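Local coordinates for magnetosome protein MamA (PDB 3AS8) that is a magnetosome-associated tetratricopeptide-repeat protein that recognises itself and so assembles into complexes, probably serving as a protein-binding scaffold, at residues A[124-129]-A[154-159]; A[131-136]-A[147-152]. All coordinates share one frame; numbering follows the deposited sequence. Where two conformers were deposited one is given.

Both contacts join the same two helices, 126-139 and 144-156, in the C-terminal part of an all-helical chain. From the N terminus, 124-129 comes first: it spans the end of the turn after helix 110-122 and the start of helix 126-139. Further along the same helix lies 131-136. The chain then turns back, and 147-152 meets 131-136 in interaction 2, the shorter loop. Helix 144-156 runs on to 154-159, which closes interaction 1 and the longer loop. Interaction 2 is enclosed by interaction 1, with centres about 10 Å apart. K134 and Y154 touch between them. The contacts fasten the two helices at two levels; helix 110-122 touches the first helix and helix 160-183 the second.

Interaction 1: residues A[124-129]-A[154-159]; sequences GRFDEA and YEQMGS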
loop_
_atom_site.group_PDB
_atom_site.type_symbol
_atom_site.label_atom_id
_atom_site.label_comp_id
_atom_site.label_asym_id
_atom_site.label_seq_id
_atom_site.Cartn_x
_atom_site.Cartn_y
_atom_site.Cartn_z
ATOM N N GLY A 124 15.209 0.978 10.164
ATOM C CA GLY A 124 16.609 1.342 10.333
ATOM C C GLY A 124 17.538 0.976 9.158
ATOM O O GLY A 124 18.742 1.102 9.297
ATOM N N ARG A 125 16.966 0.612 7.997
ATOM C CA ARG A 125 17.686 0.266 6.777
ATOM C C ARG A 125 17.789 1.549 5.910
ATOM O O ARG A 125 17.140 1.676 4.869
ATOM C CB ARG A 125 16.901 -0.852 6.057
ATOM C CG ARG A 125 16.897 -2.131 6.882
ATOM C CD ARG A 125 16.330 -3.396 6.232
ATOM N NE ARG A 125 17.098 -4.579 6.653
ATOM C CZ ARG A 125 16.942 -5.258 7.797
ATOM N NH1 ARG A 125 16.042 -4.897 8.710
ATOM N NH2 ARG A 125 17.701 -6.320 8.027
ATOM N N PHE A 126 18.598 2.492 6.359
ATOM C CA PHE A 126 18.561 3.840 5.784
ATOM C C PHE A 126 19.086 3.904 4.349
ATOM O O PHE A 126 18.523 4.607 3.560
ATOM C CB PHE A 126 19.262 4.829 6.692
ATOM C CG PHE A 126 18.671 4.860 8.117
ATOM C CD1 PHE A 126 17.356 5.228 8.321
ATOM C CD2 PHE A 126 19.450 4.586 9.217
ATOM C CE1 PHE A 126 16.813 5.275 9.582
ATOM C CE2 PHE A 126 18.911 4.649 10.528
ATOM C CZ PHE A 126 17.595 4.996 10.680
ATOM N N ASP A 127 20.133 3.139 4.028
ATOM C CA ASP A 127 20.721 3.164 2.672
ATOM C C ASP A 127 19.738 2.542 1.716
ATOM O O ASP A 127 19.514 3.071 0.655
ATOM C CB ASP A 127 22.047 2.428 2.606
ATOM C CG ASP A 127 23.214 3.277 3.165
ATOM O OD1 ASP A 127 23.285 4.437 2.810
ATOM O OD2 ASP A 127 23.997 2.786 3.983
ATOM N N GLU A 128 19.115 1.463 2.125
ATOM C CA GLU A 128 18.095 0.820 1.293
ATOM C C GLU A 128 16.850 1.697 1.108
ATOM O O GLU A 128 16.245 1.701 -0.016
ATOM C CB GLU A 128 17.712 -0.537 1.830
ATOM C CG GLU A 128 18.727 -1.630 1.477
ATOM C CD GLU A 128 19.978 -1.603 2.354
ATOM O OE1 GLU A 128 19.922 -0.974 3.438
ATOM O OE2 GLU A 128 21.024 -2.226 1.992
ATOM N N ALA A 129 16.470 2.463 2.159
ATOM C CA ALA A 129 15.306 3.336 2.046
ATOM C C ALA A 129 15.626 4.392 0.987
ATOM O O ALA A 129 14.813 4.707 0.136
ATOM C CB ALA A 129 15.007 4.014 3.407
ATOM N N TYR A 154 19.284 10.294 5.560
ATOM C CA TYR A 154 20.667 10.669 5.647
ATOM C C TYR A 154 20.978 11.191 7.055
ATOM O O TYR A 154 21.980 10.796 7.657
ATOM C CB TYR A 154 21.040 11.661 4.582
ATOM C CG TYR A 154 21.454 11.123 3.209
ATOM C CD1 TYR A 154 22.541 10.251 3.041
ATOM C CD2 TYR A 154 20.836 11.599 2.074
ATOM C CE1 TYR A 154 22.927 9.799 1.752
ATOM C CE2 TYR A 154 21.198 11.182 0.831
ATOM C CZ TYR A 154 22.244 10.272 0.661
ATOM O OH TYR A 154 22.510 9.932 -0.620
ATOM N N GLU A 155 20.129 12.075 7.596
ATOM C CA GLU A 155 20.414 12.677 8.879
ATOM C C GLU A 155 20.518 11.635 9.963
ATOM O O GLU A 155 21.351 11.765 10.830
ATOM C CB GLU A 155 19.357 13.732 9.194
ATOM C CG GLU A 155 19.399 14.431 10.534
ATOM C CD GLU A 155 18.325 15.556 10.566
ATOM O OE1 GLU A 155 17.261 15.357 11.234
ATOM O OE2 GLU A 155 18.505 16.604 9.879
ATOM N N GLN A 156 19.694 10.588 9.890
ATOM C CA GLN A 156 19.682 9.510 10.832
ATOM C C GLN A 156 20.949 8.681 10.777
ATOM O O GLN A 156 21.277 8.028 11.773
ATOM C CB GLN A 156 18.458 8.587 10.625
ATOM C CG GLN A 156 17.128 9.231 11.110
ATOM C CD GLN A 156 15.923 8.419 10.711
ATOM O OE1 GLN A 156 15.426 7.626 11.514
ATOM N NE2 GLN A 156 15.433 8.619 9.476
ATOM N N MET A 157 21.651 8.678 9.651
ATOM C CA MET A 157 22.965 8.076 9.604
ATOM C C MET A 157 24.100 9.062 10.068
ATOM O O MET A 157 25.272 8.696 10.084
ATOM C CB MET A 157 23.276 7.645 8.184
ATOM C CG MET A 157 22.342 6.542 7.754
ATOM S SD MET A 157 22.905 5.783 6.239
ATOM C CE MET A 157 22.314 6.947 5.054
ATOM N N GLY A 158 23.753 10.288 10.430
ATOM C CA GLY A 158 24.755 11.357 10.684
ATOM C C GLY A 158 25.364 11.988 9.428
ATOM O O GLY A 158 26.334 12.729 9.523
ATOM N N SER A 159 24.804 11.742 8.249
ATOM C CA SER A 159 25.294 12.342 7.006
ATOM C C SER A 159 24.658 13.703 6.743
ATOM O O SER A 159 23.893 13.869 5.752
ATOM C CB SER A 159 25.025 11.410 5.819
ATOM O OG SER A 159 25.553 10.119 6.083
#
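The F126 ring lies under the CB of Q156, which sits over one ring face as a CH-pi contact, 3.9 Å from the ring centroid and 18° off the normal. The two side chains cross at about a right angle. The Q156 amide is tilted 56° from the ring plane, and its OE1 comes 3.3 Å from F126 CE1. The amide is not bonded to the ring: NE2 donates to the Y152 carbonyl within its own helix and weakly to D121 of helix 110-122. The carbonyl oxygen of G124 lies above the opposite face, near the rim.

M157 runs past F126 in the opposite sense, its CG 3.7 Å from F126 CB. Its chain bends at chi3 (-81°), and CE ends 3.5 Å from D127 OD1. An alanine in place of F126 would probably leave Q156 CB with no ring face to lie over and open a gap where the ring now sits, M157 keeping only its approach to CB.

G124 and G158 each end a helix in a Schellman motif. The contact lies beside these two turns, between the start of helix 126-139 and the end of helix 144-156, in the tetratricopeptide-repeat array. No hydrogen bond crosses between the segments. The chemistry implies a surface contact that relies on shape and dispersion, with the carboxylate of D127 only brushing the thioether end of M157.

Interaction 2: residues A[131-136]-A[147-152]; sequences DSFKIA and HRAIAY
F133, next to S132, which touches helix 110-122, is the first residue of 131-136 to meet 147-152, and it packs on A149 and I150. The methyl of A149 sits over one face of its ring, 3.6 Å from the centroid and 15° off the normal, a CH-pi contact. The closest ring atom is CZ, 3.5 Å from A149 CB. With chi1 at -64°, CG stands opposite the carbonyl carbon of F133, which carries the ring over this methyl. At the base of the ring, F133 CB meets I150 CG1 at 3.3 Å, a tight approach, as the two side chains slide past each other in opposite directions. V146 and S153 of helix 144-156 also touch F133.

The segments 131-136 and 147-152 run nearly antiparallel, as in the helix packing of tetratricopeptide repeats: their axes come within 9.5 Å, with 163° between their directions. The small A149 lets the aromatic ring lie close against the backbone of helix 144-156. Helix 160-183 touches H147 and A151.

K134 follows at the exposed border of the contact. Its CG lies 4.0 Å from I150 CD1, and the two chains cross at about a right angle. Beyond CG the lysine is extended, taking NZ to a weak hydrogen bond with Y154 OH. Further on, A136 packs on helix 110-122.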
loop_
_atom_site.group_PDB
_atom_site.type_symbol
_atom_site.label_atom_id
_atom_site.label_comp_id
_atom_site.label_asym_id
_atom_site.label_seq_id
_atom_site.Cartn_x
_atom_site.Cartn_y
_atom_site.Cartn_z
ATOM N N ASP A 131 17.755 4.309 -1.529
ATOM C CA ASP A 131 17.667 3.639 -2.827
ATOM C C ASP A 131 16.218 3.677 -3.342
ATOM O O ASP A 131 15.940 4.092 -4.473
ATOM C CB ASP A 131 18.144 2.176 -2.702
ATOM C CG ASP A 131 19.689 2.023 -2.558
ATOM O OD1 ASP A 131 20.095 0.880 -2.355
ATOM O OD2 ASP A 131 20.481 3.003 -2.652
ATOM N N SER A 132 15.273 3.272 -2.504
ATOM C CA SER A 132 13.859 3.244 -2.909
ATOM C C SER A 132 13.292 4.652 -3.129
ATOM O O SER A 132 12.642 4.914 -4.160
ATOM C CB SER A 132 13.023 2.429 -1.868
ATOM O OG SER A 132 13.070 1.057 -2.240
ATOM N N PHE A 133 13.580 5.583 -2.225
ATOM C CA PHE A 133 13.219 6.989 -2.403
ATOM C C PHE A 133 13.773 7.607 -3.692
ATOM O O PHE A 133 13.072 8.307 -4.399
ATOM C CB PHE A 133 13.604 7.884 -1.206
ATOM C CG PHE A 133 12.902 7.569 0.090
ATOM C CD1 PHE A 133 11.524 7.363 0.140
ATOM C CD2 PHE A 133 13.622 7.505 1.301
ATOM C CE1 PHE A 133 10.876 7.110 1.357
ATOM C CE2 PHE A 133 12.965 7.236 2.509
ATOM C CZ PHE A 133 11.586 7.028 2.533
ATOM N N LYS A 134 15.005 7.274 -4.060
ATOM C CA LYS A 134 15.506 7.715 -5.331
ATOM C C LYS A 134 14.835 7.161 -6.602
ATOM O O LYS A 134 14.694 7.884 -7.573
ATOM C CB LYS A 134 16.989 7.522 -5.368
ATOM C CG LYS A 134 17.649 8.534 -4.409
ATOM C CD LYS A 134 19.187 8.531 -4.536
ATOM C CE LYS A 134 19.799 9.539 -3.536
ATOM N NZ LYS A 134 21.257 9.473 -3.640
ATOM N N ILE A 135 14.350 5.941 -6.535
ATOM C CA ILE A 135 13.550 5.362 -7.580
ATOM C C ILE A 135 12.193 6.026 -7.649
ATOM O O ILE A 135 11.708 6.331 -8.722
ATOM C CB ILE A 135 13.444 3.836 -7.393
ATOM C CG1 ILE A 135 14.835 3.201 -7.494
ATOM C CG2 ILE A 135 12.533 3.217 -8.460
ATOM C CD1 ILE A 135 14.920 1.720 -7.030
ATOM N N ALA A 136 11.545 6.249 -6.509
ATOM C CA ALA A 136 10.338 7.042 -6.479
ATOM C C ALA A 136 10.472 8.457 -7.065
ATOM O O ALA A 136 9.575 8.976 -7.766
ATOM C CB ALA A 136 9.803 7.113 -5.030
ATOM N N HIS A 147 12.170 14.095 -1.426
ATOM C CA HIS A 147 13.472 14.658 -0.982
ATOM C C HIS A 147 13.567 14.779 0.532
ATOM O O HIS A 147 14.634 14.595 1.106
ATOM C CB HIS A 147 13.692 16.016 -1.589
ATOM C CG HIS A 147 14.173 15.965 -3.011
ATOM N ND1 HIS A 147 15.496 15.734 -3.325
ATOM C CD2 HIS A 147 13.525 16.133 -4.196
ATOM C CE1 HIS A 147 15.643 15.758 -4.641
ATOM N NE2 HIS A 147 14.456 15.990 -5.189
ATOM N N ARG A 148 12.460 15.155 1.161
ATOM C CA ARG A 148 12.403 15.288 2.614
ATOM C C ARG A 148 12.673 13.929 3.280
ATOM O O ARG A 148 13.457 13.822 4.205
ATOM C CB ARG A 148 11.070 15.897 3.030
ATOM C CG ARG A 148 10.878 16.128 4.510
ATOM C CD ARG A 148 9.936 17.340 4.810
ATOM N NE ARG A 148 9.896 18.457 3.830
ATOM C CZ ARG A 148 10.549 19.626 3.915
ATOM N NH1 ARG A 148 11.418 19.868 4.880
ATOM N NH2 ARG A 148 10.382 20.547 2.974
ATOM N N ALA A 149 12.041 12.883 2.776
ATOM C CA ALA A 149 12.229 11.542 3.309
ATOM C C ALA A 149 13.722 11.152 3.128
ATOM O O ALA A 149 14.337 10.572 4.021
ATOM C CB ALA A 149 11.270 10.499 2.599
ATOM N N ILE A 150 14.308 11.506 2.008
ATOM C CA ILE A 150 15.709 11.129 1.749
ATOM C C ILE A 150 16.630 11.912 2.699
ATOM O O ILE A 150 17.569 11.352 3.270
ATOM C CB ILE A 150 16.156 11.458 0.298
ATOM C CG1 ILE A 150 15.623 10.471 -0.709
ATOM C CG2 ILE A 150 17.739 11.403 0.163
ATOM C CD1 ILE A 150 15.663 11.155 -2.188
ATOM N N ALA A 151 16.336 13.208 2.884
ATOM C CA ALA A 151 17.087 14.064 3.857
ATOM C C ALA A 151 17.091 13.471 5.238
ATOM O O ALA A 151 18.118 13.364 5.906
ATOM C CB ALA A 151 16.453 15.470 3.920
ATOM N N TYR A 152 15.917 13.069 5.705
ATOM C CA TYR A 152 15.787 12.478 7.043
ATOM C C TYR A 152 16.557 11.151 7.170
ATOM O O TYR A 152 17.144 10.893 8.182
ATOM C CB TYR A 152 14.292 12.349 7.450
ATOM C CG TYR A 152 14.094 12.018 8.930
ATOM C CD1 TYR A 152 14.892 12.636 9.907
ATOM C CD2 TYR A 152 13.107 11.081 9.371
ATOM C CE1 TYR A 152 14.754 12.353 11.241
ATOM C CE2 TYR A 152 12.948 10.798 10.750
ATOM C CZ TYR A 152 13.785 11.447 11.663
ATOM O OH TYR A 152 13.721 11.212 13.006
#